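Local coordinates for uncharacterized protein (Bdellovibrio bacteriovorus, PDB 3TM8), which binds two iron ions in an HD-GYP domain and probably belongs to the cyclic-di-GMP phosphodiesterases, though as an unconventional member of that class, at residues S115-A120 and I167-V172; E121-N126 and A200-Y205. One frame throughout, in Å; residues are numbered along the deposited sequence.

Interaction 1: residues S115-A120 and I167-V172. With FE (Fe (III) ion), chain D.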
ATOM      1  N   SER A 115       1.159   6.016   7.297  1.00  5.14           N
ATOM      2  CA  SER A 115       2.582   6.301   7.206  1.00  5.28           C
ATOM      3  C   SER A 115       3.250   5.429   6.135  1.00  5.60           C
ATOM      4  O   SER A 115       4.056   5.925   5.348  1.00  5.03           O
ATOM      5  CB  SER A 115       3.252   6.095   8.571  1.00  6.30           C
ATOM      6  OG  SER A 115       4.623   6.404   8.497  1.00  7.10           O
ATOM      7  N   GLN A 116       2.917   4.136   6.108  1.00  5.17           N
ATOM      8  CA  GLN A 116       3.426   3.261   5.056  1.00  4.42           C
ATOM      9  C   GLN A 116       3.024   3.785   3.682  1.00  4.09           C
ATOM     10  O   GLN A 116       3.832   3.811   2.751  1.00  5.08           O
ATOM     11  CB  GLN A 116       2.907   1.831   5.227  1.00  4.79           C
ATOM     12  CG  GLN A 116       3.381   1.119   6.487  1.00  5.91           C
ATOM     13  CD  GLN A 116       4.871   0.830   6.490  1.00  6.38           C
ATOM     14  OE1 GLN A 116       5.429   0.332   5.507  1.00  6.89           O
ATOM     15  NE2 GLN A 116       5.531   1.154   7.599  1.00  7.04           N
ATOM     16  N   GLN A 117       1.775   4.236   3.560  1.00  4.20           N
ATOM     17  CA  GLN A 117       1.303   4.751   2.288  1.00  5.02           C
ATOM     18  C   GLN A 117       2.099   5.988   1.900  1.00  4.13           C
ATOM     19  O   GLN A 117       2.499   6.151   0.748  1.00  6.17           O
ATOM     20  CB  GLN A 117      -0.181   5.076   2.382  1.00  7.25           C
ATOM     21  CG  GLN A 117      -0.812   5.486   1.077  1.00 10.30           C
ATOM     22  CD  GLN A 117      -2.288   5.764   1.218  1.00 11.81           C
ATOM     23  OE1 GLN A 117      -2.946   5.270   2.136  1.00 13.64           O
ATOM     24  NE2 GLN A 117      -2.813   6.586   0.324  1.00 15.38           N
ATOM     25  N   ASN A 118       2.336   6.855   2.880  1.00  4.81           N
ATOM     26  CA  ASN A 118       3.121   8.064   2.660  1.00  4.88           C
ATOM     27  C   ASN A 118       4.524   7.741   2.170  1.00  5.33           C
ATOM     28  O   ASN A 118       5.038   8.380   1.243  1.00  5.66           O
ATOM     29  CB  ASN A 118       3.164   8.877   3.953  1.00  5.57           C
ATOM     30  CG  ASN A 118       3.935  10.181   3.827  1.00  6.76           C
ATOM     31  OD1 ASN A 118       3.648  11.023   2.972  1.00  6.79           O
ATOM     32  ND2 ASN A 118       4.877  10.383   4.736  1.00  8.71           N
ATOM     33  N   ASN A 119       5.146   6.740   2.792  1.00  4.81           N
ATOM     34  CA  ASN A 119       6.507   6.366   2.434  1.00  5.39           C
ATOM     35  C   ASN A 119       6.573   5.857   0.996  1.00  5.20           C
ATOM     36  O   ASN A 119       7.520   6.141   0.265  1.00  5.60           O
ATOM     37  CB  ASN A 119       7.045   5.284   3.371  1.00  6.31           C
ATOM     38  CG  ASN A 119       7.096   5.726   4.822  1.00  5.88           C
ATOM     39  OD1 ASN A 119       7.090   6.921   5.141  1.00  6.96           O
ATOM     40  ND2 ASN A 119       7.149   4.753   5.720  1.00  6.07           N
ATOM     41  N   ALA A 120       5.557   5.097   0.599  1.00  5.14           N
ATOM     42  CA  ALA A 120       5.492   4.569  -0.763  1.00  6.02           C
ATOM     43  C   ALA A 120       5.319   5.694  -1.773  1.00  5.08           C
ATOM     44  O   ALA A 120       5.988   5.726  -2.807  1.00  5.68           O
ATOM     45  CB  ALA A 120       4.355   3.591  -0.892  1.00  6.93           C
ATOM     46  N   ILE A 167      -3.191   3.262  -5.588  1.00  6.85           N
ATOM     47  CA  ILE A 167      -2.168   2.233  -5.685  1.00  7.62           C
ATOM     48  C   ILE A 167      -1.258   2.195  -4.457  1.00  6.72           C
ATOM     49  O   ILE A 167      -0.695   1.154  -4.135  1.00  6.76           O
ATOM     50  CB  ILE A 167      -1.330   2.336  -6.985  1.00  9.52           C
ATOM     51  CG1 ILE A 167      -0.591   3.669  -7.074  1.00  9.86           C
ATOM     52  CG2 ILE A 167      -2.211   2.103  -8.211  1.00 11.65           C
ATOM     53  CD1 ILE A 167       0.319   3.772  -8.276  1.00 11.06           C
ATOM     54  N   SER A 168      -1.114   3.321  -3.762  1.00  6.31           N
ATOM     55  CA  SER A 168      -0.303   3.321  -2.556  1.00  6.85           C
ATOM     56  C   SER A 168      -1.034   2.625  -1.405  1.00  6.18           C
ATOM     57  O   SER A 168      -0.444   1.819  -0.688  1.00  6.51           O
ATOM     58  CB  SER A 168       0.139   4.726  -2.184  1.00  9.06           C
ATOM     59  OG  SER A 168      -0.981   5.566  -2.066  1.00 10.61           O
ATOM     60  N   HIS A 169      -2.323   2.908  -1.234  1.00  5.11           N
ATOM     61  CA  HIS A 169      -3.096   2.192  -0.217  1.00  5.44           C
ATOM     62  C   HIS A 169      -3.115   0.684  -0.550  1.00  5.01           C
ATOM     63  O   HIS A 169      -2.899  -0.174   0.313  1.00  5.51           O
ATOM     64  CB  HIS A 169      -4.499   2.792  -0.126  1.00  6.32           C
ATOM     65  CG  HIS A 169      -5.362   2.220   0.956  1.00  7.11           C
ATOM     66  ND1 HIS A 169      -6.146   3.017   1.764  1.00  8.84           N
ATOM     67  CD2 HIS A 169      -5.610   0.945   1.334  1.00  9.52           C
ATOM     68  CE1 HIS A 169      -6.828   2.259   2.602  1.00  9.93           C
ATOM     69  NE2 HIS A 169      -6.515   0.996   2.368  1.00  9.64           N
ATOM     70  N   HIS A 170      -3.345   0.374  -1.820  1.00  5.32           N
ATOM     71  CA  HIS A 170      -3.360  -1.006  -2.300  1.00  5.31           C
ATOM     72  C   HIS A 170      -2.008  -1.693  -2.043  1.00  4.71           C
ATOM     73  O   HIS A 170      -1.958  -2.859  -1.646  1.00  4.79           O
ATOM     74  CB  HIS A 170      -3.771  -0.981  -3.781  1.00  5.87           C
ATOM     75  CG  HIS A 170      -3.455  -2.221  -4.563  1.00  4.71           C
ATOM     76  ND1 HIS A 170      -4.117  -3.422  -4.394  1.00  5.39           N
ATOM     77  CD2 HIS A 170      -2.589  -2.415  -5.586  1.00  4.69           C
ATOM     78  CE1 HIS A 170      -3.657  -4.300  -5.270  1.00  4.78           C
ATOM     79  NE2 HIS A 170      -2.729  -3.717  -6.004  1.00  4.25           N
ATOM     80  N   GLY A 171      -0.904  -0.961  -2.205  1.00  4.53           N
ATOM     81  CA  GLY A 171       0.403  -1.508  -1.877  1.00  4.72           C
ATOM     82  C   GLY A 171       0.505  -1.870  -0.403  1.00  4.73           C
ATOM     83  O   GLY A 171       1.038  -2.929  -0.043  1.00  5.29           O
ATOM     84  N   VAL A 172       0.004  -1.007   0.473  1.00  4.95           N
ATOM     85  CA  VAL A 172       0.037  -1.346   1.894  1.00  4.71           C
ATOM     86  C   VAL A 172      -0.794  -2.608   2.174  1.00  4.46           C
ATOM     87  O   VAL A 172      -0.360  -3.514   2.890  1.00  4.62           O
ATOM     88  CB  VAL A 172      -0.429  -0.178   2.794  1.00  6.22           C
ATOM     89  CG1 VAL A 172      -0.320  -0.582   4.259  1.00  7.28           C
ATOM     90  CG2 VAL A 172       0.398   1.090   2.519  1.00  6.12           C
TER
HETATM   91 FE    FE D 902      -1.622  -4.514  -7.642  1.00  5.02          FE
HETATM   92  O   HOH W   1      -5.818   5.745   2.206  1.00 19.87           O
HETATM   93  O   HOH W   2      -0.606  -5.537  -8.988  1.00  5.37           O
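Gln-117 and Ser-168 meet where helix 105-125 crosses the first turn and a half of helix 167-185, in a buried helix-helix contact near the centre of the chain. The two short segments run at 122° to each other, with axes 8.6 Å apart at closest approach. Gln-117 spans the gap: its CG lies anti to the backbone N (chi1 -174°) and the chain stays extended beyond it, which carries its amide past Ser-168 to His-169. Its CG rests 3.1 Å from Ser-168 OG, while its NE2 gives that same OG only a weak, strongly bent hydrogen bond of 3.2 Å. The small serine admits this close approach and offers an oxygen to the amide. At the other end of the amide, Gln-117 OE1 lies 3.7 Å from His-169 CB, with amide and imidazole planes 54° apart. A water joins the two groups, donating to Gln-117 OE1 over 2.9 Å and lying in the ring plane of His-169 at the ND1 edge, 2.8 Å away; His-169 NE2 is bonded to Ile-160 O. One turn after Ser-168 the chemistry becomes apolar. The branched Val-172 rests its CG2 against the backbone N of Gln-117 (3.6 Å) and CB of Gln-116, whose own amide turns away to Tyr-97 and Ala-139. On the same helix, His-170 takes no part in the contact with 115-120; its NE2 binds an iron ion at 2.1 Å. This histidine belongs to the metal centre of the helical HD domain.

Interaction 2: residues E121-N126 and A200-Y205. With FE (Fe (III) ion), chain D; FE (Fe (III) ion), chain E.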
ATOM      1  N   GLU A 121       4.420   6.628  -1.470  0.50  5.36           N
ATOM      2  CA  GLU A 121       4.177   7.754  -2.360  0.50  6.56           C
ATOM      3  C   GLU A 121       5.447   8.574  -2.542  0.50  5.93           C
ATOM      4  O   GLU A 121       5.747   9.037  -3.637  0.50  6.63           O
ATOM      5  CB  GLU A 121       3.051   8.630  -1.813  0.50  8.50           C
ATOM      6  CG  GLU A 121       1.681   7.956  -1.791  0.50 12.37           C
ATOM      7  CD  GLU A 121       0.582   8.884  -1.298  0.50 20.22           C
ATOM      8  OE1 GLU A 121       0.258   8.846  -0.087  0.50 22.21           O
ATOM      9  OE2 GLU A 121       0.045   9.648  -2.124  0.50 23.98           O
ATOM     10  N   GLU A 122       6.194   8.759  -1.459  1.00  5.27           N
ATOM     11  CA  GLU A 122       7.430   9.525  -1.530  1.00  6.06           C
ATOM     12  C   GLU A 122       8.421   8.861  -2.501  1.00  5.79           C
ATOM     13  O   GLU A 122       9.067   9.533  -3.294  1.00  6.84           O
ATOM     14  CB  GLU A 122       8.019   9.701  -0.130  1.00  8.07           C
ATOM     15  CG  GLU A 122       9.456  10.161  -0.092  1.00 11.68           C
ATOM     16  CD  GLU A 122       9.651  11.589  -0.513  1.00 16.57           C
ATOM     17  OE1 GLU A 122       8.664  12.354  -0.561  1.00 17.25           O
ATOM     18  OE2 GLU A 122      10.815  11.949  -0.787  1.00 19.89           O
ATOM     19  N   VAL A 123       8.520   7.534  -2.460  1.00  5.38           N
ATOM     20  CA  VAL A 123       9.364   6.832  -3.417  1.00  5.45           C
ATOM     21  C   VAL A 123       8.823   6.964  -4.860  1.00  5.46           C
ATOM     22  O   VAL A 123       9.578   7.239  -5.795  1.00  6.12           O
ATOM     23  CB  VAL A 123       9.532   5.346  -3.016  1.00  5.82           C
ATOM     24  CG1 VAL A 123      10.274   4.572  -4.101  1.00  7.39           C
ATOM     25  CG2 VAL A 123      10.260   5.235  -1.658  1.00  6.80           C
ATOM     26  N   PHE A 124       7.515   6.798  -5.042  1.00  5.34           N
ATOM     27  CA  PHE A 124       6.936   6.926  -6.382  1.00  5.33           C
ATOM     28  C   PHE A 124       7.225   8.314  -6.979  1.00  6.12           C
ATOM     29  O   PHE A 124       7.463   8.449  -8.180  1.00  7.12           O
ATOM     30  CB  PHE A 124       5.415   6.739  -6.351  1.00  6.52           C
ATOM     31  CG  PHE A 124       4.948   5.332  -6.054  1.00  7.00           C
ATOM     32  CD1 PHE A 124       5.823   4.252  -6.019  1.00  6.55           C
ATOM     33  CD2 PHE A 124       3.600   5.102  -5.818  1.00 10.31           C
ATOM     34  CE1 PHE A 124       5.346   2.969  -5.759  1.00  8.91           C
ATOM     35  CE2 PHE A 124       3.124   3.833  -5.555  1.00 12.13           C
ATOM     36  CZ  PHE A 124       3.999   2.767  -5.519  1.00 11.08           C
ATOM     37  N   GLU A 125       7.188   9.346  -6.140  1.00  5.68           N
ATOM     38  CA  GLU A 125       7.356  10.720  -6.608  1.00  6.31           C
ATOM     39  C   GLU A 125       8.831  11.066  -6.798  1.00  6.99           C
ATOM     40  O   GLU A 125       9.179  11.936  -7.591  1.00  8.78           O
ATOM     41  CB  GLU A 125       6.690  11.708  -5.639  1.00  7.60           C
ATOM     42  CG  GLU A 125       5.176  11.621  -5.614  1.00  8.88           C
ATOM     43  CD  GLU A 125       4.564  12.387  -4.450  1.00 12.55           C
ATOM     44  OE1 GLU A 125       5.148  13.404  -4.021  1.00 14.27           O
ATOM     45  OE2 GLU A 125       3.499  11.966  -3.952  1.00 14.79           O
ATOM     46  N   ASN A 126       9.690  10.371  -6.058  1.00  7.04           N
ATOM     47  CA  ASN A 126      11.122  10.670  -6.021  1.00  8.26           C
ATOM     48  C   ASN A 126      11.951   9.398  -6.104  1.00  8.01           C
ATOM     49  O   ASN A 126      12.693   9.075  -5.181  1.00  8.92           O
ATOM     50  CB  ASN A 126      11.469  11.419  -4.734  1.00  8.88           C
ATOM     51  CG  ASN A 126      10.618  12.643  -4.534  1.00 10.04           C
ATOM     52  OD1 ASN A 126      10.877  13.681  -5.124  1.00 11.05           O
ATOM     53  ND2 ASN A 126       9.586  12.523  -3.713  1.00 10.05           N
ATOM     54  N   ALA A 200       6.169  -5.419  -2.043  1.00  5.42           N
ATOM     55  CA  ALA A 200       4.710  -5.365  -2.073  1.00  5.88           C
ATOM     56  C   ALA A 200       4.197  -3.925  -1.980  1.00  5.77           C
ATOM     57  O   ALA A 200       3.290  -3.521  -2.695  1.00  6.44           O
ATOM     58  CB  ALA A 200       4.120  -6.239  -0.976  1.00  6.20           C
ATOM     59  N   LEU A 201       4.792  -3.138  -1.103  1.00  5.13           N
ATOM     60  CA  LEU A 201       4.373  -1.762  -0.962  0.50  4.93           C
ATOM     61  C   LEU A 201       4.520  -0.994  -2.279  1.00  5.54           C
ATOM     62  O   LEU A 201       3.648  -0.191  -2.635  1.00  6.02           O
ATOM     63  CB  LEU A 201       5.186  -1.119   0.151  0.50  5.11           C
ATOM     64  CG  LEU A 201       4.855   0.312   0.521  0.50  5.62           C
ATOM     65  CD1 LEU A 201       3.389   0.448   0.880  0.50  6.15           C
ATOM     66  CD2 LEU A 201       5.738   0.722   1.682  0.50  5.82           C
ATOM     67  N   LEU A 202       5.606  -1.251  -2.997  1.00  5.04           N
ATOM     68  CA  LEU A 202       5.933  -0.518  -4.208  1.00  5.21           C
ATOM     69  C   LEU A 202       5.485  -1.208  -5.492  1.00  5.67           C
ATOM     70  O   LEU A 202       5.772  -0.711  -6.582  1.00  6.00           O
ATOM     71  CB  LEU A 202       7.441  -0.273  -4.263  1.00  6.02           C
ATOM     72  CG  LEU A 202       8.071   0.487  -3.086  1.00  6.32           C
ATOM     73  CD1 LEU A 202       9.585   0.540  -3.251  1.00  8.23           C
ATOM     74  CD2 LEU A 202       7.486   1.898  -2.966  1.00  7.02           C
ATOM     75  N   HIS A 203       4.781  -2.335  -5.370  1.00  5.06           N
ATOM     76  CA  HIS A 203       4.645  -3.239  -6.508  1.00  4.78           C
ATOM     77  C   HIS A 203       4.022  -2.595  -7.740  1.00  5.11           C
ATOM     78  O   HIS A 203       4.394  -2.928  -8.866  1.00  6.50           O
ATOM     79  CB  HIS A 203       3.921  -4.544  -6.134  1.00  5.77           C
ATOM     80  CG  HIS A 203       2.430  -4.430  -6.047  1.00  5.43           C
ATOM     81  ND1 HIS A 203       1.771  -3.978  -4.920  1.00  5.91           N
ATOM     82  CD2 HIS A 203       1.466  -4.718  -6.956  1.00  5.15           C
ATOM     83  CE1 HIS A 203       0.466  -3.998  -5.140  1.00  5.69           C
ATOM     84  NE2 HIS A 203       0.255  -4.455  -6.363  1.00  5.59           N
ATOM     85  N   ASP A 204       3.081  -1.672  -7.531  1.00  4.75           N
ATOM     86  CA  ASP A 204       2.327  -1.078  -8.634  1.00  5.83           C
ATOM     87  C   ASP A 204       2.845   0.281  -9.068  1.00  5.67           C
ATOM     88  O   ASP A 204       2.107   1.100  -9.622  1.00  5.69           O
ATOM     89  CB  ASP A 204       0.834  -1.039  -8.305  1.00  5.18           C
ATOM     90  CG  ASP A 204       0.110  -2.299  -8.757  1.00  5.38           C
ATOM     91  OD1 ASP A 204       0.635  -2.984  -9.664  1.00  5.33           O
ATOM     92  OD2 ASP A 204      -0.977  -2.602  -8.208  1.00  5.32           O
ATOM     93  N   TYR A 205       4.135   0.506  -8.854  1.00  6.05           N
ATOM     94  CA  TYR A 205       4.785   1.721  -9.327  1.00  7.07           C
ATOM     95  C   TYR A 205       4.479   2.011 -10.806  1.00  6.51           C
ATOM     96  O   TYR A 205       4.334   3.170 -11.209  1.00  7.40           O
ATOM     97  CB  TYR A 205       6.293   1.620  -9.101  1.00  7.16           C
ATOM     98  CG  TYR A 205       7.071   2.787  -9.655  1.00  8.02           C
ATOM     99  CD1 TYR A 205       6.708   4.101  -9.368  1.00  7.80           C
ATOM    100  CD2 TYR A 205       8.167   2.573 -10.477  1.00 11.38           C
ATOM    101  CE1 TYR A 205       7.437   5.171  -9.881  1.00  8.89           C
ATOM    102  CE2 TYR A 205       8.884   3.623 -10.998  1.00 12.45           C
ATOM    103  CZ  TYR A 205       8.519   4.918 -10.701  1.00 10.21           C
ATOM    104  OH  TYR A 205       9.258   5.941 -11.235  1.00 12.14           O
TER
HETATM  105 FE    FE D 902      -1.622  -4.514  -7.642  1.00  5.02          FE
HETATM  106 FE    FE E 903      -0.022  -4.771 -10.655  1.00  5.65          FE
HETATM  107  O   HOH W   3       8.137   8.458 -10.806  1.00 10.36           O
HETATM  108  O   HOH W   2      -0.606  -5.537  -8.988  1.00  5.37           O
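Phe-124 reaches from the last turn of helix 105-125 to Leu-202 and Tyr-205 in segment 200-205. Its CB departs with CG anti to the carbonyl carbon (chi1 -70°), bringing the ring toward the turn. CG passes 3.9 Å from Tyr-205 CD1, and CD1 comes closer to that same tyrosine atom, at 3.5 Å. Farther out, CE1 is flanked by Leu-202 CD2 and Tyr-205 CB, each 3.7 Å away, and the tip, CZ, lies near the backbone at CA of both Leu-202 and Tyr-205. A flat, apolar ring suits this place because its face can also take the backbone: Tyr-205 CA makes a CH-pi contact over the Phe-124 ring. The two aromatic rings, inclined at 30°, are slid so far apart that they barely overlap. A water joins the two residues as well, meeting Tyr-205 OH and donating to Phe-124 O. Branched Leu-202 serves two neighbours, since its CD2 also packs against Val-123 CB, the two side chains crossing at about a right angle. Behind this apolar layer, the type I turn from Leu-202 to Tyr-205 presents His-203 and Asp-204 to the metals. Ala-200 O fixes the His-203 ring by accepting from ND1 at 2.7 Å, nearly in the ring plane, leaving NE2 to bind one iron. Asp-204 bridges, OD2 binding that iron and OD1 the second, both at 2.1 Å. Adjacent His-203 and Asp-204 form the HD signature that names the domain, here at a two-iron centre.

In the fold
Both interactions use helix 105-125, and both are buried: its 115-120 part meets the start of helix 167-185 near the chain centre, and its 121-126 end meets segment 200-205, with the two contact centres about 7 Å apart. Interaction 1 mixes amide, hydroxyl and water with one apolar valine, whereas interaction 2 is chiefly aromatic and aliphatic and reaches partly exposed Tyr-205. They join at the metals, where His-170 shares an iron with His-203 and Asp-204. Asn-285 completes that iron's protein ligands; His-232, His-257 and Glu-258 join Asp-204 on the second.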